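Local atomic coordinates of cytidine deaminase (Mycobacterium leprae, PDB entry 3R2N), a protein that probably catalyses the zinc-dependent hydrolytic deamination of cytidine to uridine in pyrimidine salvage, working as a homotetramer. Residues V8-L13 against K109-K114; S64-L69 against Y101-P106; A79-C82 against D88-M91; R95-L100 against Q117-L122. All blocks are in the same frame, centred on the assembly; numbering follows the deposited sequence. Where two conformers were deposited one is given.

All four contacts lie in one cytidine deaminase domain, a mixed sheet with helices packed on it. Contacts 1 and 3 are closest, their centres about 6 Å apart, and use neighbouring strands, 109-112 in contact 1 and 77-83 in contact 3. Contacts 2 and 4 both use helix 94-104, with centres about 10 Å apart; contact 2 pairs it with helix 61-71, contact 4 with helix 119-122. Along the chain, contacts 2 and 3 fall within the span of contact 1, and contact 3 within that of contact 2; contact 3 closes before contact 4 opens, while contacts 2 and 4 cross. Cys96, a zinc ligand, lies in contact 4, so the metal site is built into this framework.

Contact 1: residues V8-L13 against K109-K114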
loop_
_atom_site.group_PDB
_atom_site.type_symbol
_atom_site.label_atom_id
_atom_site.label_comp_id
_atom_site.label_asym_id
_atom_site.label_seq_id
_atom_site.Cartn_x
_atom_site.Cartn_y
_atom_site.Cartn_z
ATOM N N VAL D 8 18.567 0.326 26.392
ATOM C CA VAL D 8 17.229 0.745 25.996
ATOM C C VAL D 8 16.288 0.577 27.184
ATOM O O VAL D 8 16.252 -0.500 27.805
ATOM C CB VAL D 8 16.723 0.001 24.736
ATOM C CG1 VAL D 8 15.244 0.269 24.512
ATOM C CG2 VAL D 8 17.521 0.437 23.509
ATOM N N ASN D 9 15.589 1.663 27.522
ATOM C CA ASN D 9 14.520 1.630 28.520
ATOM C C ASN D 9 13.191 1.299 27.863
ATOM O O ASN D 9 12.530 2.163 27.298
ATOM C CB ASN D 9 14.408 2.947 29.300
ATOM C CG ASN D 9 13.534 2.813 30.554
ATOM O OD1 ASN D 9 12.478 2.170 30.538
ATOM N ND2 ASN D 9 13.980 3.426 31.649
ATOM N N TRP D 10 12.801 0.037 27.954
ATOM C CA TRP D 10 11.612 -0.436 27.263
ATOM C C TRP D 10 10.311 0.049 27.909
ATOM O O TRP D 10 9.322 0.269 27.219
ATOM C CB TRP D 10 11.660 -1.956 27.126
ATOM C CG TRP D 10 12.816 -2.440 26.294
ATOM C CD1 TRP D 10 14.011 -2.929 26.758
ATOM C CD2 TRP D 10 12.889 -2.495 24.854
ATOM N NE1 TRP D 10 14.815 -3.292 25.698
ATOM C CE2 TRP D 10 14.157 -3.029 24.520
ATOM C CE3 TRP D 10 12.002 -2.150 23.819
ATOM C CZ2 TRP D 10 14.566 -3.231 23.195
ATOM C CZ3 TRP D 10 12.406 -2.348 22.499
ATOM C CH2 TRP D 10 13.686 -2.891 22.200
ATOM N N ASP D 11 10.326 0.220 29.229
ATOM C CA ASP D 11 9.269 0.938 29.947
ATOM C C ASP D 11 8.916 2.295 29.318
ATOM O O ASP D 11 7.738 2.622 29.121
ATOM C CB ASP D 11 9.701 1.173 31.393
ATOM C CG ASP D 11 8.912 0.346 32.377
ATOM O OD1 ASP D 11 7.718 0.699 32.608
ATOM O OD2 ASP D 11 9.483 -0.638 32.921
ATOM N N THR D 12 9.937 3.096 29.032
ATOM C CA THR D 12 9.708 4.428 28.491
ATOM C C THR D 12 9.009 4.323 27.153
ATOM O O THR D 12 7.997 4.978 26.929
ATOM C CB THR D 12 11.001 5.195 28.359
ATOM O OG1 THR D 12 11.514 5.421 29.667
ATOM C CG2 THR D 12 10.781 6.532 27.685
ATOM N N LEU D 13 9.533 3.471 26.280
ATOM C CA LEU D 13 8.902 3.220 24.980
ATOM C C LEU D 13 7.436 2.738 25.102
ATOM O O LEU D 13 6.565 3.205 24.365
ATOM C CB LEU D 13 9.748 2.247 24.162
ATOM C CG LEU D 13 11.131 2.743 23.743
ATOM C CD1 LEU D 13 11.813 1.695 22.882
ATOM C CD2 LEU D 13 11.055 4.086 23.000
ATOM N N LYS D 109 16.339 -3.275 17.464
ATOM C CA LYS D 109 15.585 -4.053 18.435
ATOM C C LYS D 109 14.071 -3.730 18.400
ATOM O O LYS D 109 13.653 -2.556 18.428
ATOM C CB LYS D 109 16.157 -3.877 19.850
ATOM C CG LYS D 109 17.683 -4.077 19.942
ATOM C CD LYS D 109 18.100 -4.361 21.388
ATOM C CE LYS D 109 19.509 -3.895 21.733
ATOM N NZ LYS D 109 19.694 -3.963 23.217
ATOM N N ILE D 110 13.269 -4.793 18.328
ATOM C CA ILE D 110 11.816 -4.708 18.425
ATOM C C ILE D 110 11.368 -5.460 19.668
ATOM O O ILE D 110 11.795 -6.582 19.883
ATOM C CB ILE D 110 11.151 -5.391 17.213
ATOM C CG1 ILE D 110 11.717 -4.877 15.876
ATOM C CG2 ILE D 110 9.652 -5.305 17.295
ATOM C CD1 ILE D 110 11.659 -3.391 15.669
ATOM N N MET D 111 10.506 -4.875 20.484
ATOM C CA MET D 111 9.868 -5.669 21.553
ATOM C C MET D 111 8.754 -6.561 20.963
ATOM O O MET D 111 8.011 -6.144 20.090
ATOM C CB MET D 111 9.348 -4.763 22.678
ATOM C CG MET D 111 8.632 -5.482 23.816
ATOM S SD MET D 111 9.690 -6.636 24.673
ATOM C CE MET D 111 10.485 -5.527 25.848
ATOM N N THR D 112 8.687 -7.808 21.399
ATOM C CA THR D 112 7.706 -8.781 20.894
ATOM C C THR D 112 7.073 -9.489 22.080
ATOM O O THR D 112 7.654 -9.481 23.167
ATOM C CB THR D 112 8.337 -9.872 19.976
ATOM O OG1 THR D 112 8.826 -10.974 20.773
ATOM C CG2 THR D 112 9.436 -9.310 19.107
ATOM N N PRO D 113 5.868 -10.078 21.890
ATOM C CA PRO D 113 5.199 -10.871 22.935
ATOM C C PRO D 113 6.129 -11.837 23.651
ATOM O O PRO D 113 5.886 -12.156 24.812
ATOM C CB PRO D 113 4.152 -11.661 22.143
ATOM C CG PRO D 113 3.759 -10.701 21.019
ATOM C CD PRO D 113 4.970 -9.827 20.743
ATOM N N LYS D 114 7.176 -12.288 22.949
ATOM C CA LYS D 114 8.198 -13.197 23.477
ATOM C C LYS D 114 9.531 -12.519 23.832
ATOM O O LYS D 114 10.569 -13.198 23.912
ATOM C CB LYS D 114 8.490 -14.302 22.452
ATOM C CG LYS D 114 7.346 -15.303 22.218
ATOM C CD LYS D 114 7.583 -16.145 20.938
ATOM C CE LYS D 114 8.962 -16.852 20.941
ATOM N NZ LYS D 114 9.276 -17.481 19.620
HETATM O O HOH W 1 17.734 -4.409 25.023
#
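At the start of helix 10-21, where the helix packs on the sheet of the deaminase domain, the indole of Trp10 lies against strand 109-112. The far end of its six-membered ring meets the strand: CH2 of Trp10 comes within 3.5 Å of CB of Lys109, which sits at the ring edge near its plane. CZ3 of Trp10 is 3.7 Å from the backbone N of Met111. Met111 sends CG anti to its own N (chi1 178°) and then bends at chi2 and chi3, which folds the methyl back over one face of the indole. There CE lies 4.2 Å from the centroid of the Trp10 five-membered ring, a CH-pi contact, while SD stands above the six-membered ring at a longer distance, as a Met-aromatic contact. CG1 of Val8 covers the opposite face, 3.5 Å above the plane. Tryptophan suits the place because its broad faces can be sandwiched while its one polar atom stays at the rim: a water accepts from both side chains, 3.2 Å from Trp10 NE1 and 2.7 Å from Lys109 NZ. The extended lysine thus lends methylenes to the ring and its ammonium to the water. Asn9 caps the helix, OD1 accepting from Thr12 N at 3.1 Å. Helix 10-21 is thereby laid on the mixed sheet of the alpha/beta cytidine deaminase fold.

Contact 2: residues S64-L69 against Y101-P106; sequences SMISAL and YEHGGP
Ile66 lays its CD1 methyl against the imidazole of His103, 3.5 Å from CD2, while its CG2 methyl comes within 3.7 Å of NE2. The two branches thus spread along the CG-CD2-NE2 side of the ring, approaching it obliquely. Their separation follows from the beta-branch: CG1 stands anti to the carbonyl carbon (chi1 -69°) and CG2 anti to the backbone N, and a chi2 of -56° then turns CD1 toward CD2 and CG of the ring. One turn farther along helix 61-71, Leu69 adds CD2 at 3.8 Å from CB of His103. Both aliphatic side chains come from the helix 61-71 side, Ile66 meeting the ring and CB, Leu69 the CB. The branched residues suit a buried face between helices, where they match the flat ring without needing polar partners.

His103 lies near the end of helix 94-104, and the chain turns away at Gly105, whose positive phi is easily adopted by glycine. CG of Glu102 lies over one face of the imidazole toward its rim, 4.0 Å above its plane. ND1 of His103 is hydrogen-bonded to OH of Tyr70, whose ring meets the imidazole at a steep angle. Val50 of a neighbouring subunit also packs on Ile66 and His103, which places this helix pair at the tetramer interface.

The chemistry joins hydrophobic contact along one side of the imidazole to a hydrogen bond at ND1. The Tyr70 bond probably fixes the rotation of the ring, whereas the aliphatic contacts and the nearby Glu102 carboxylate would act in opposite senses on its charge, leaving its protonation unsettled.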
loop_
_atom_site.group_PDB
_atom_site.type_symbol
_atom_site.label_atom_id
_atom_site.label_comp_id
_atom_site.label_asym_id
_atom_site.label_seq_id
_atom_site.Cartn_x
_atom_site.Cartn_y
_atom_site.Cartn_z
ATOM N N SER D 64 3.611 5.652 10.470
ATOM C CA SER D 64 3.469 7.014 10.924
ATOM C C SER D 64 4.766 7.441 11.564
ATOM O O SER D 64 5.251 8.548 11.314
ATOM C CB SER D 64 2.292 7.204 11.868
ATOM O OG SER D 64 1.081 7.075 11.174
ATOM N N MET D 65 5.354 6.509 12.299
ATOM C CA MET D 65 6.602 6.731 13.011
ATOM C C MET D 65 7.769 6.962 12.079
ATOM O O MET D 65 8.585 7.844 12.315
ATOM C CB MET D 65 6.902 5.556 13.956
ATOM C CG MET D 65 8.241 5.716 14.646
ATOM S SD MET D 65 8.674 4.293 15.656
ATOM C CE MET D 65 8.844 3.032 14.393
ATOM N N ILE D 66 7.839 6.162 11.024
ATOM C CA ILE D 66 8.800 6.390 9.945
ATOM C C ILE D 66 8.691 7.816 9.382
ATOM O O ILE D 66 9.691 8.521 9.291
ATOM C CB ILE D 66 8.755 5.258 8.877
ATOM C CG1 ILE D 66 9.307 3.937 9.469
ATOM C CG2 ILE D 66 9.520 5.630 7.613
ATOM C CD1 ILE D 66 10.729 4.034 10.044
ATOM N N SER D 67 7.485 8.269 9.067
ATOM C CA SER D 67 7.284 9.681 8.649
ATOM C C SER D 67 7.778 10.700 9.677
ATOM O O SER D 67 8.242 11.782 9.303
ATOM C CB SER D 67 5.814 9.956 8.374
ATOM O OG SER D 67 5.392 9.108 7.333
ATOM N N ALA D 68 7.646 10.364 10.967
ATOM C CA ALA D 68 8.110 11.256 12.010
ATOM C C ALA D 68 9.653 11.260 12.037
ATOM O O ALA D 68 10.279 12.304 12.218
ATOM C CB ALA D 68 7.492 10.870 13.381
ATOM N N LEU D 69 10.253 10.088 11.810
ATOM C CA LEU D 69 11.702 9.952 11.760
ATOM C C LEU D 69 12.317 10.970 10.787
ATOM O O LEU D 69 13.285 11.666 11.149
ATOM C CB LEU D 69 12.078 8.535 11.348
ATOM C CG LEU D 69 13.542 8.221 11.054
ATOM C CD1 LEU D 69 14.416 8.358 12.318
ATOM C CD2 LEU D 69 13.621 6.835 10.453
ATOM N N TYR D 101 13.277 -2.360 8.667
ATOM C CA TYR D 101 14.536 -2.889 8.220
ATOM C C TYR D 101 15.256 -1.792 7.485
ATOM O O TYR D 101 16.432 -1.544 7.734
ATOM C CB TYR D 101 14.361 -4.082 7.268
ATOM C CG TYR D 101 15.671 -4.820 7.076
ATOM C CD1 TYR D 101 16.099 -5.759 8.024
ATOM C CD2 TYR D 101 16.501 -4.566 5.978
ATOM C CE1 TYR D 101 17.303 -6.447 7.877
ATOM C CE2 TYR D 101 17.722 -5.244 5.823
ATOM C CZ TYR D 101 18.108 -6.191 6.786
ATOM O OH TYR D 101 19.309 -6.894 6.681
ATOM N N GLU D 102 14.553 -1.153 6.565
ATOM C CA GLU D 102 15.159 -0.126 5.756
ATOM C C GLU D 102 15.706 1.069 6.613
ATOM O O GLU D 102 16.698 1.675 6.237
ATOM C CB GLU D 102 14.213 0.299 4.627
ATOM C CG GLU D 102 14.771 1.426 3.813
ATOM C CD GLU D 102 14.579 1.286 2.326
ATOM O OE1 GLU D 102 14.012 0.281 1.860
ATOM O OE2 GLU D 102 15.005 2.199 1.600
ATOM N N HIS D 103 15.110 1.349 7.774
ATOM C CA HIS D 103 15.500 2.517 8.567
ATOM C C HIS D 103 16.210 2.207 9.866
ATOM O O HIS D 103 16.628 3.132 10.562
ATOM C CB HIS D 103 14.299 3.433 8.814
ATOM C CG HIS D 103 13.585 3.788 7.551
ATOM N ND1 HIS D 103 14.124 4.639 6.618
ATOM C CD2 HIS D 103 12.429 3.328 7.017
ATOM C CE1 HIS D 103 13.313 4.718 5.574
ATOM N NE2 HIS D 103 12.285 3.918 5.785
ATOM N N GLY D 104 16.369 0.926 10.180
ATOM C CA GLY D 104 17.039 0.518 11.408
ATOM C C GLY D 104 18.084 -0.553 11.159
ATOM O O GLY D 104 18.969 -0.765 12.016
ATOM N N GLY D 105 17.969 -1.237 10.007
ATOM C CA GLY D 105 18.860 -2.336 9.664
ATOM C C GLY D 105 18.659 -3.568 10.537
ATOM O O GLY D 105 17.764 -3.575 11.383
ATOM N N PRO D 106 19.504 -4.611 10.361
ATOM C CA PRO D 106 19.354 -5.911 11.052
ATOM C C PRO D 106 19.483 -5.873 12.581
ATOM O O PRO D 106 19.025 -6.778 13.259
ATOM C CB PRO D 106 20.476 -6.770 10.451
ATOM C CG PRO D 106 21.513 -5.770 10.002
ATOM C CD PRO D 106 20.726 -4.571 9.531
#

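Contact 3: residues A79-C82 against D88-M91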
loop_
_atom_site.group_PDB
_atom_site.type_symbol
_atom_site.label_atom_id
_atom_site.label_comp_id
_atom_site.label_asym_id
_atom_site.label_seq_id
_atom_site.Cartn_x
_atom_site.Cartn_y
_atom_site.Cartn_z
ATOM N N ALA D 79 15.460 1.261 18.602
ATOM C CA ALA D 79 14.583 0.369 19.356
ATOM C C ALA D 79 13.132 0.770 19.156
ATOM O O ALA D 79 12.818 1.961 19.138
ATOM C CB ALA D 79 14.949 0.361 20.843
ATOM N N VAL D 80 12.250 -0.220 19.023
ATOM C CA VAL D 80 10.837 0.042 18.722
ATOM C C VAL D 80 9.914 -0.839 19.569
ATOM O O VAL D 80 10.176 -2.040 19.748
ATOM C CB VAL D 80 10.527 -0.198 17.215
ATOM C CG1 VAL D 80 9.061 -0.009 16.919
ATOM C CG2 VAL D 80 11.334 0.720 16.362
ATOM N N TYR D 81 8.830 -0.234 20.066
ATOM C CA TYR D 81 7.828 -0.922 20.878
ATOM C C TYR D 81 6.426 -0.551 20.357
ATOM O O TYR D 81 5.999 0.613 20.477
ATOM C CB TYR D 81 7.975 -0.475 22.343
ATOM C CG TYR D 81 7.424 -1.422 23.407
ATOM C CD1 TYR D 81 8.083 -1.592 24.615
ATOM C CD2 TYR D 81 6.231 -2.120 23.220
ATOM C CE1 TYR D 81 7.581 -2.468 25.604
ATOM C CE2 TYR D 81 5.717 -2.976 24.208
ATOM C CZ TYR D 81 6.400 -3.148 25.378
ATOM O OH TYR D 81 5.888 -4.001 26.321
ATOM N N CYS D 82 5.730 -1.531 19.777
ATOM C CA CYS D 82 4.381 -1.324 19.256
ATOM C C CYS D 82 3.333 -1.882 20.235
ATOM O O CYS D 82 3.529 -2.952 20.852
ATOM C CB CYS D 82 4.284 -1.988 17.884
ATOM S SG CYS D 82 2.834 -1.650 16.900
ATOM N N ASP D 88 -0.379 -4.128 25.412
ATOM C CA ASP D 88 0.456 -5.300 25.216
ATOM C C ASP D 88 1.300 -5.163 23.940
ATOM O O ASP D 88 0.933 -4.444 22.982
ATOM C CB ASP D 88 -0.407 -6.570 25.211
ATOM C CG ASP D 88 -0.863 -6.991 26.648
ATOM O OD1 ASP D 88 -0.026 -6.963 27.586
ATOM O OD2 ASP D 88 -2.052 -7.347 26.840
ATOM N N SER D 89 2.444 -5.833 23.959
ATOM C CA SER D 89 3.369 -5.830 22.853
ATOM C C SER D 89 2.714 -6.337 21.567
ATOM O O SER D 89 1.951 -7.295 21.602
ATOM C CB SER D 89 4.540 -6.729 23.186
ATOM O OG SER D 89 5.501 -6.570 22.177
ATOM N N LEU D 90 3.021 -5.719 20.436
ATOM C CA LEU D 90 2.380 -6.106 19.193
ATOM C C LEU D 90 3.413 -6.343 18.087
ATOM O O LEU D 90 4.332 -5.566 17.927
ATOM C CB LEU D 90 1.358 -5.038 18.805
ATOM C CG LEU D 90 0.294 -5.231 17.728
ATOM C CD1 LEU D 90 -0.647 -6.432 18.033
ATOM C CD2 LEU D 90 -0.503 -3.946 17.565
ATOM N N MET D 91 3.269 -7.436 17.344
ATOM C CA MET D 91 4.196 -7.767 16.247
ATOM C C MET D 91 3.970 -6.935 14.966
ATOM O O MET D 91 2.849 -6.829 14.505
ATOM C CB MET D 91 4.111 -9.252 15.901
ATOM C CG MET D 91 4.832 -10.150 16.883
ATOM S SD MET D 91 6.635 -9.960 16.909
ATOM C CE MET D 91 7.045 -10.068 15.169
HETATM O O HOH W 2 3.851 -5.952 26.199
#
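Leu90 and Cys82 meet where the loop after strand 77-83 turns back on the strand's end. Leu90 N donates to Cys82 O at 2.8 Å; the bond is bent, and the donor lies well above the carbonyl plane. The same oxygen receives a CA-H...O contact from CA of Ser89 at 3.5 Å. Leu90 carries CG trans to its amide nitrogen (chi1 -167°), with CB 3.6 Å from Cys82 O, and a chi2 of 59° makes CD2 the methyl on the thiol side. In the conformer modelled here, SG of Cys82 is 4.1 Å from that CD2; a second conformer exists, so this touch is provisional. A small residue fits because the backbones are close, and Val33 packs on both side chains.

Tyr81 uses a similar rotamer (chi1 -157°) to bring the CE2 corner of its ring to Ser89, 3.9 Å from CA. The hydroxyl of Tyr81 is 2.8 Å from a water that also takes a weak bond from Ser89 N, giving the tyrosine a polar link beyond its ring contact. The loop between strand 77-83 and helix 94-104 thus doubles back on the strand end and leads to the Cys93 and Cys96 zinc site of the deaminase fold.

Contact 4: residues R95-L100 against Q117-L122; sequences RCRQLL and QTMAQL. With ZN (zinc ion), chain K.
Arg97 sets CG anti to its carbonyl carbon (chi1 -56°) and runs extended from CG to NE, while Met119 bends at chi2 and chi3; one stretches to the end of helix 119-122 and the other curls back to helix 94-104. The arginine's NH1 donates to the carbonyl O of Leu122 at 3.0 Å. That oxygen lies in the guanidinium plane, at its edge, and the N-H...O angle is 156°. Unbranched and flexible, Met119 can bend so that CE reaches the backbone of helix 94-104, 3.4 Å from the carbonyl O of Arg97, while SD lies 4.2 Å from CB of Leu100.

Thr118 and Gln121 form a capping box at the start of the short helix: Gln121 OE1 accepts from Thr118 N at 2.6 Å, and Gln121 N returns a weak bond to OG1 of Thr118. One residue before Arg97, Cys96 binds the zinc ion through SG at 2.4 Å, with Cys60 and Cys93 as further ligands.

NE of Arg97 also donates to Pro92 O, and NH1 to Pro124 O of a neighbouring subunit. Three carbonyl oxygens, two on NH1 and one on NE, probably stabilise the buried positive charge and fix the group's rotation, tying the metal-bearing helix to the subunit interface.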
loop_
_atom_site.group_PDB
_atom_site.type_symbol
_atom_site.label_atom_id
_atom_site.label_comp_id
_atom_site.label_asym_id
_atom_site.label_seq_id
_atom_site.Cartn_x
_atom_site.Cartn_y
_atom_site.Cartn_z
ATOM N N ARG D 95 4.808 -5.678 6.077
ATOM C CA ARG D 95 5.181 -4.461 5.322
ATOM C C ARG D 95 5.999 -3.578 6.247
ATOM O O ARG D 95 7.011 -2.957 5.846
ATOM C CB ARG D 95 3.909 -3.747 4.843
ATOM C CG ARG D 95 4.042 -2.344 4.227
ATOM C CD ARG D 95 3.957 -1.206 5.280
ATOM N NE ARG D 95 2.688 -1.132 6.039
ATOM C CZ ARG D 95 1.561 -0.578 5.566
ATOM N NH1 ARG D 95 0.467 -0.540 6.336
ATOM N NH2 ARG D 95 1.519 -0.039 4.331
ATOM N N CYS D 96 5.574 -3.560 7.503
ATOM C CA CYS D 96 6.205 -2.722 8.502
ATOM C C CYS D 96 7.568 -3.226 8.889
ATOM O O CYS D 96 8.445 -2.402 9.148
ATOM C CB CYS D 96 5.291 -2.528 9.712
ATOM S SG CYS D 96 3.985 -1.351 9.239
ATOM N N ARG D 97 7.767 -4.556 8.878
ATOM C CA ARG D 97 9.104 -5.119 9.105
ATOM C C ARG D 97 10.024 -4.659 7.968
ATOM O O ARG D 97 11.191 -4.321 8.200
ATOM C CB ARG D 97 9.106 -6.645 9.242
ATOM C CG ARG D 97 8.194 -7.195 10.317
ATOM C CD ARG D 97 8.342 -8.712 10.448
ATOM N NE ARG D 97 7.233 -9.303 11.192
ATOM C CZ ARG D 97 7.207 -10.530 11.717
ATOM N NH1 ARG D 97 8.251 -11.339 11.616
ATOM N NH2 ARG D 97 6.105 -10.956 12.342
ATOM N N GLN D 98 9.491 -4.591 6.751
ATOM C CA GLN D 98 10.283 -4.054 5.652
ATOM C C GLN D 98 10.633 -2.548 5.864
ATOM O O GLN D 98 11.776 -2.170 5.636
ATOM C CB GLN D 98 9.642 -4.373 4.285
ATOM C CG GLN D 98 10.565 -4.184 3.038
ATOM C CD GLN D 98 11.597 -5.286 2.906
ATOM O OE1 GLN D 98 11.250 -6.465 2.870
ATOM N NE2 GLN D 98 12.868 -4.920 2.862
ATOM N N LEU D 99 9.695 -1.709 6.325
ATOM C CA LEU D 99 10.034 -0.287 6.602
ATOM C C LEU D 99 11.120 -0.202 7.672
ATOM O O LEU D 99 12.157 0.431 7.450
ATOM C CB LEU D 99 8.817 0.568 6.999
ATOM C CG LEU D 99 7.593 0.666 6.080
ATOM C CD1 LEU D 99 6.626 1.678 6.604
ATOM C CD2 LEU D 99 7.901 0.967 4.600
ATOM N N LEU D 100 10.894 -0.888 8.796
ATOM C CA LEU D 100 11.817 -0.908 9.919
ATOM C C LEU D 100 13.218 -1.366 9.542
ATOM O O LEU D 100 14.230 -0.838 10.047
ATOM C CB LEU D 100 11.279 -1.801 11.035
ATOM C CG LEU D 100 9.952 -1.373 11.632
ATOM C CD1 LEU D 100 9.338 -2.494 12.465
ATOM C CD2 LEU D 100 10.109 -0.090 12.424
ATOM N N GLN D 117 13.595 -8.871 20.081
ATOM C CA GLN D 117 14.159 -9.584 18.940
ATOM C C GLN D 117 14.780 -8.557 18.013
ATOM O O GLN D 117 14.404 -7.388 18.059
ATOM C CB GLN D 117 13.065 -10.354 18.187
ATOM C CG GLN D 117 12.488 -11.572 18.927
ATOM C CD GLN D 117 13.302 -12.812 18.672
ATOM O OE1 GLN D 117 14.464 -12.912 19.074
ATOM N NE2 GLN D 117 12.707 -13.763 17.980
ATOM N N THR D 118 15.730 -8.969 17.179
ATOM C CA THR D 118 16.305 -8.030 16.230
ATOM C C THR D 118 15.594 -8.195 14.895
ATOM O O THR D 118 14.946 -9.207 14.667
ATOM C CB THR D 118 17.822 -8.217 16.052
ATOM O OG1 THR D 118 18.053 -9.428 15.353
ATOM C CG2 THR D 118 18.563 -8.268 17.403
ATOM N N MET D 119 15.738 -7.212 14.008
ATOM C CA MET D 119 15.201 -7.312 12.653
ATOM C C MET D 119 15.814 -8.418 11.813
ATOM O O MET D 119 15.168 -8.926 10.891
ATOM C CB MET D 119 15.280 -5.978 11.915
ATOM C CG MET D 119 14.275 -4.953 12.416
ATOM S SD MET D 119 12.535 -5.508 12.477
ATOM C CE MET D 119 12.404 -6.096 10.777
ATOM N N ALA D 120 17.057 -8.785 12.115
ATOM C CA ALA D 120 17.683 -9.951 11.490
ATOM C C ALA D 120 16.869 -11.213 11.783
ATOM O O ALA D 120 16.689 -12.061 10.902
ATOM C CB ALA D 120 19.157 -10.113 11.989
ATOM N N GLN D 121 16.401 -11.327 13.029
ATOM C CA GLN D 121 15.540 -12.427 13.434
ATOM C C GLN D 121 14.129 -12.298 12.870
ATOM O O GLN D 121 13.517 -13.303 12.487
ATOM C CB GLN D 121 15.489 -12.549 14.959
ATOM C CG GLN D 121 16.848 -12.781 15.573
ATOM C CD GLN D 121 16.880 -12.508 17.060
ATOM O OE1 GLN D 121 16.610 -11.398 17.513
ATOM N NE2 GLN D 121 17.237 -13.526 17.836
ATOM N N LEU D 122 13.612 -11.073 12.822
ATOM C CA LEU D 122 12.226 -10.864 12.394
ATOM C C LEU D 122 12.035 -10.825 10.891
ATOM O O LEU D 122 10.968 -11.191 10.407
ATOM C CB LEU D 122 11.595 -9.639 13.065
ATOM C CG LEU D 122 11.489 -9.716 14.599
ATOM C CD1 LEU D 122 10.788 -8.474 15.094
ATOM C CD2 LEU D 122 10.753 -10.974 15.070
HETATM ZN ZN ZN K . 2.175 -2.864 9.673
#